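Local coordinates for beta-L-arabinobiosidase (Bacteroides thetaiotaomicron, PDB 5MQR), which probably hydrolyses arabinofuranosyl linkages in plant pectin glycans and may have exo-alpha-sialidase activity, at residues Glu806-Gly811 with Tyr817-Ile822; Thr1067-Trp1070 with Arg1076-Cys1079. All coordinates share one frame; numbering follows the deposited sequence.

Interaction 1 of 2, residues Glu806-Gly811 with Tyr817-Ile822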
loop_
_atom_site.group_PDB
_atom_site.type_symbol
_atom_site.label_atom_id
_atom_site.label_comp_id
_atom_site.label_asym_id
_atom_site.label_seq_id
_atom_site.Cartn_x
_atom_site.Cartn_y
_atom_site.Cartn_z
ATOM N N GLU A 806 25.482 -38.049 -14.590
ATOM C CA GLU A 806 26.517 -39.080 -14.506
ATOM C C GLU A 806 26.845 -39.502 -13.054
ATOM O O GLU A 806 26.742 -38.703 -12.115
ATOM C CB GLU A 806 27.781 -38.613 -15.229
ATOM C CG GLU A 806 28.530 -37.499 -14.517
ATOM C CD GLU A 806 29.838 -37.066 -15.193
ATOM O OE1 GLU A 806 30.225 -37.617 -16.273
ATOM O OE2 GLU A 806 30.498 -36.163 -14.591
ATOM N N GLU A 807 27.246 -40.767 -12.907
ATOM C CA GLU A 807 27.609 -41.375 -11.623
ATOM C C GLU A 807 26.472 -41.378 -10.583
ATOM O O GLU A 807 26.730 -41.261 -9.381
ATOM C CB GLU A 807 28.857 -40.722 -10.988
ATOM C CG GLU A 807 29.967 -40.237 -11.904
ATOM C CD GLU A 807 30.387 -41.227 -12.958
ATOM O OE1 GLU A 807 30.539 -42.425 -12.652
ATOM O OE2 GLU A 807 30.558 -40.768 -14.114
ATOM N N SER A 808 25.230 -41.513 -11.039
ATOM C CA SER A 808 24.124 -41.742 -10.133
ATOM C C SER A 808 24.256 -43.168 -9.602
ATOM O O SER A 808 24.905 -43.999 -10.224
ATOM C CB SER A 808 22.782 -41.553 -10.845
ATOM O OG SER A 808 22.483 -42.623 -11.729
ATOM N N ILE A 809 23.631 -43.434 -8.457
ATOM C CA ILE A 809 23.593 -44.773 -7.889
ATOM C C ILE A 809 22.750 -45.698 -8.772
ATOM O O ILE A 809 23.240 -46.759 -9.192
ATOM C CB ILE A 809 23.067 -44.780 -6.437
ATOM C CG1 ILE A 809 24.049 -44.006 -5.535
ATOM C CG2 ILE A 809 22.903 -46.217 -5.923
ATOM C CD1 ILE A 809 23.550 -43.717 -4.129
ATOM N N SER A 810 21.508 -45.308 -9.084
ATOM C CA SER A 810 20.639 -46.214 -9.862
ATOM C C SER A 810 21.241 -46.432 -11.247
ATOM O O SER A 810 21.154 -47.504 -11.825
ATOM C CB SER A 810 19.200 -45.711 -9.966
ATOM O OG SER A 810 19.098 -44.536 -10.740
ATOM N N GLY A 811 21.845 -45.376 -11.760
ATOM C CA GLY A 811 22.851 -45.510 -12.743
ATOM C C GLY A 811 22.376 -45.517 -14.163
ATOM O O GLY A 811 21.172 -45.400 -14.479
ATOM N N TYR A 817 18.178 -48.099 -18.718
ATOM C CA TYR A 817 17.304 -48.252 -17.585
ATOM C C TYR A 817 16.120 -47.281 -17.703
ATOM O O TYR A 817 16.252 -46.159 -18.214
ATOM C CB TYR A 817 18.059 -48.012 -16.280
ATOM C CG TYR A 817 19.201 -48.961 -15.948
ATOM C CD1 TYR A 817 19.329 -50.224 -16.557
ATOM C CD2 TYR A 817 20.137 -48.611 -14.976
ATOM C CE1 TYR A 817 20.370 -51.081 -16.214
ATOM C CE2 TYR A 817 21.177 -49.461 -14.631
ATOM C CZ TYR A 817 21.283 -50.695 -15.256
ATOM O OH TYR A 817 22.310 -51.518 -14.937
ATOM N N ALA A 818 14.977 -47.726 -17.196
ATOM C CA ALA A 818 13.782 -46.913 -17.153
ATOM C C ALA A 818 13.833 -46.017 -15.915
ATOM O O ALA A 818 13.401 -46.390 -14.836
ATOM C CB ALA A 818 12.538 -47.784 -17.162
ATOM N N ARG A 819 14.361 -44.814 -16.109
ATOM C CA ARG A 819 14.537 -43.834 -15.046
ATOM C C ARG A 819 13.301 -42.919 -14.927
ATOM O O ARG A 819 12.707 -42.570 -15.959
ATOM C CB ARG A 819 15.795 -43.028 -15.327
ATOM C CG ARG A 819 17.071 -43.831 -15.147
ATOM C CD ARG A 819 18.285 -43.131 -15.747
ATOM N NE ARG A 819 18.529 -41.830 -15.133
ATOM C CZ ARG A 819 19.158 -41.596 -13.973
ATOM N NH1 ARG A 819 19.647 -42.582 -13.230
ATOM N NH2 ARG A 819 19.311 -40.334 -13.560
ATOM N N PRO A 820 12.899 -42.531 -13.686
ATOM C CA PRO A 820 11.714 -41.654 -13.586
ATOM C C PRO A 820 11.930 -40.240 -14.084
ATOM O O PRO A 820 10.958 -39.503 -14.167
ATOM C CB PRO A 820 11.386 -41.647 -12.085
ATOM C CG PRO A 820 12.661 -42.018 -11.428
ATOM C CD PRO A 820 13.286 -43.024 -12.358
ATOM N N THR A 821 13.179 -39.866 -14.387
ATOM C CA THR A 821 13.477 -38.658 -15.153
ATOM C C THR A 821 12.735 -38.627 -16.489
ATOM O O THR A 821 11.729 -37.913 -16.634
ATOM C CB THR A 821 14.977 -38.532 -15.459
ATOM O OG1 THR A 821 15.460 -39.787 -15.966
ATOM C CG2 THR A 821 15.757 -38.124 -14.211
ATOM N N ILE A 822 13.226 -39.403 -17.455
ATOM C CA ILE A 822 12.734 -39.305 -18.839
ATOM C C ILE A 822 11.265 -39.727 -18.953
ATOM O O ILE A 822 10.524 -39.142 -19.728
ATOM C CB ILE A 822 13.633 -40.040 -19.868
ATOM C CG1 ILE A 822 13.080 -39.843 -21.287
ATOM C CG2 ILE A 822 13.737 -41.523 -19.567
ATOM C CD1 ILE A 822 14.076 -40.082 -22.406
HETATM O O HOH W 1 20.271 -45.891 -17.549
#
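One guanidinium nitrogen, NH1 of Arg819, sits among three oxygens of the loop 806-811 yet makes only weak hydrogen bonds to two of them: Ser808 OG at 3.2 Å and the Gly811 carbonyl O at 3.4 Å. The setting is an ST motif, in which Ser808 OG accepts a hydrogen bond from the backbone N of Gly811, 2.8 Å away, placed in the loop before helix 820-839 of the MGH1-like domain. Arg819 occupies the N-cap of that helix. A bend in its chain (chi3 60°) carries the guanidinium back toward the loop, where NE makes a salt bridge to Asp803. The third oxygen, Ser810 OG, is near NH1 but badly angled for a bond; its hydroxyl bonds Glu885 and Thr874 instead. Serine suits position 808 because one small hydroxyl serves the Gly811 amide, NH1 and Asp800 at once. With an alanine here, the Gly811 amide would probably be left without its acceptor and Asp800 without its hydroxyl mate, freeing the turn to shift. A positive phi (90°) favours glycine at 811. The Tyr817 ring turns its edge to the Ser810 carbonyl, CE2 lying 3.4 Å from O near the ring plane, while Arg876 NE binds that same oxygen. A water bridges the two segments, 3.2 Å from Gly811 O and 3.3 Å from Tyr817 N.

Interaction 2 of 2, residues Thr1067-Trp1070 with Arg1076-Cys1079; sequences TILW and RYHC
Segment 1067-1070 of strand 1064-1071 and the loop 1076-1079 approach with Leu1069 and Tyr1077 nearest, their CA atoms 8.5 Å apart, and no hydrogen bond crosses between them. They belong to a beta-hairpin of the family 65 C-terminal domain: the loop joins strand 1064-1071 to its antiparallel neighbour 1082-1087, and Asp1071 anchors the backbone N of Tyr1077. Leu1069 CG lies between the backbone N and carbonyl carbon (chi1 66°), which sends both methyls to the loop: Leu1069 CD2 rests over one face of the Tyr1077 ring, 4.1 Å from Tyr1077 CG, and Leu1069 CD1 reaches Cys1079 SG at 3.9 Å. Arg1076 CG covers the opposite face, 3.3 Å above the plane and toward the rim, so the ring is sandwiched. Its edge meets the Trp1070 carbonyl O in plane, 3.6 Å from Tyr1077 CE2. Tyr1077 also touches Trp1053 and Cys1055 of strand 1053-1061, and Cys1079 touches Phe1086. A branched leucine suits the site because its two methyls can serve ring and sulfur together, and a tyrosine because its hydroxyl can bond Glu662, which also pairs with Arg1076. The contact between strand and loop is thus apolar, with the ring's hydroxyl held separately by Glu662.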
loop_
_atom_site.group_PDB
_atom_site.type_symbol
_atom_site.label_atom_id
_atom_site.label_comp_id
_atom_site.label_asym_id
_atom_site.label_seq_id
_atom_site.Cartn_x
_atom_site.Cartn_y
_atom_site.Cartn_z
ATOM N N THR A 1067 0.655 -7.534 -8.585
ATOM C CA THR A 1067 1.340 -7.326 -7.318
ATOM C C THR A 1067 0.737 -8.264 -6.301
ATOM O O THR A 1067 -0.475 -8.387 -6.222
ATOM C CB THR A 1067 1.115 -5.903 -6.805
ATOM O OG1 THR A 1067 1.370 -4.994 -7.865
ATOM C CG2 THR A 1067 1.981 -5.593 -5.623
ATOM N N ILE A 1068 1.577 -8.917 -5.522
ATOM C CA ILE A 1068 1.103 -9.745 -4.423
ATOM C C ILE A 1068 1.842 -9.258 -3.201
ATOM O O ILE A 1068 3.060 -9.205 -3.194
ATOM C CB ILE A 1068 1.441 -11.244 -4.635
ATOM C CG1 ILE A 1068 0.755 -11.778 -5.895
ATOM C CG2 ILE A 1068 1.073 -12.059 -3.395
ATOM C CD1 ILE A 1068 1.381 -13.040 -6.440
ATOM N N LEU A 1069 1.090 -8.932 -2.168
ATOM C CA LEU A 1069 1.680 -8.462 -0.966
ATOM C C LEU A 1069 0.988 -8.931 0.290
ATOM O O LEU A 1069 -0.193 -9.303 0.297
ATOM C CB LEU A 1069 1.782 -6.938 -0.989
ATOM C CG LEU A 1069 0.541 -6.044 -0.982
ATOM C CD1 LEU A 1069 -0.054 -5.885 0.423
ATOM C CD2 LEU A 1069 0.918 -4.677 -1.564
ATOM N N TRP A 1070 1.775 -8.886 1.346
ATOM C CA TRP A 1070 1.388 -9.315 2.658
ATOM C C TRP A 1070 1.849 -8.227 3.608
ATOM O O TRP A 1070 2.977 -7.770 3.523
ATOM C CB TRP A 1070 2.077 -10.636 3.011
ATOM C CG TRP A 1070 1.985 -10.977 4.458
ATOM C CD1 TRP A 1070 3.002 -10.970 5.351
ATOM C CD2 TRP A 1070 0.798 -11.324 5.201
ATOM N NE1 TRP A 1070 2.535 -11.313 6.606
ATOM C CE2 TRP A 1070 1.190 -11.542 6.540
ATOM C CE3 TRP A 1070 -0.550 -11.493 4.858
ATOM C CZ2 TRP A 1070 0.281 -11.924 7.552
ATOM C CZ3 TRP A 1070 -1.470 -11.880 5.873
ATOM C CH2 TRP A 1070 -1.040 -12.091 7.199
ATOM N N ARG A 1076 3.700 -1.421 6.264
ATOM C CA ARG A 1076 4.725 -1.470 5.224
ATOM C C ARG A 1076 4.248 -0.819 3.936
ATOM O O ARG A 1076 5.013 -0.093 3.318
ATOM C CB ARG A 1076 5.184 -2.928 4.945
ATOM C CG ARG A 1076 6.313 -3.055 3.930
ATOM C CD ARG A 1076 7.603 -2.483 4.461
ATOM N NE ARG A 1076 8.736 -2.635 3.549
ATOM C CZ ARG A 1076 9.960 -2.175 3.819
ATOM N NH1 ARG A 1076 10.214 -1.571 4.989
ATOM N NH2 ARG A 1076 10.944 -2.343 2.947
ATOM N N TYR A 1077 3.018 -1.124 3.519
ATOM C CA TYR A 1077 2.436 -0.611 2.245
ATOM C C TYR A 1077 1.271 0.369 2.416
ATOM O O TYR A 1077 0.898 1.009 1.445
ATOM C CB TYR A 1077 2.029 -1.766 1.310
ATOM C CG TYR A 1077 3.167 -2.743 1.201
ATOM C CD1 TYR A 1077 4.316 -2.415 0.486
ATOM C CD2 TYR A 1077 3.149 -3.946 1.885
ATOM C CE1 TYR A 1077 5.392 -3.290 0.411
ATOM C CE2 TYR A 1077 4.219 -4.828 1.811
ATOM C CZ TYR A 1077 5.339 -4.497 1.077
ATOM O OH TYR A 1077 6.424 -5.342 1.048
ATOM N N HIS A 1078 0.709 0.474 3.625
ATOM C CA HIS A 1078 -0.407 1.404 3.915
ATOM C C HIS A 1078 -1.541 1.241 2.891
ATOM O O HIS A 1078 -1.996 2.217 2.296
ATOM C CB HIS A 1078 0.096 2.856 3.973
ATOM C CG HIS A 1078 1.034 3.122 5.107
ATOM N ND1 HIS A 1078 2.386 3.320 4.928
ATOM C CD2 HIS A 1078 0.820 3.200 6.439
ATOM C CE1 HIS A 1078 2.967 3.510 6.099
ATOM N NE2 HIS A 1078 2.035 3.448 7.034
ATOM N N CYS A 1079 -1.944 -0.006 2.643
ATOM C CA CYS A 1079 -3.102 -0.289 1.810
ATOM C C CYS A 1079 -4.004 -1.308 2.494
ATOM O O CYS A 1079 -4.788 -1.970 1.828
ATOM C CB CYS A 1079 -2.652 -0.783 0.430
ATOM S SG CYS A 1079 -1.870 -2.420 0.519
#

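Interaction 1 closes in the chain well before interaction 2 opens, and their centres are 45 Å apart, with nearest atoms about 29 Å apart. They share no sheet or helix. Residues 806-811 and 817-822 shape the loop that runs into helix 820-839, in the largely helical MGH1-like domain and 49 Å from the centre of the chain. In the C-terminal domain, 1067-1070 lies on a strand of the five-stranded antiparallel sheet and 1076-1079 in the loop that follows it, 5 Å from that centre. Each is a local contact of this multidomain glycosidase, one in the loop before a helix and one in the loop between two strands, with no direct contact between them.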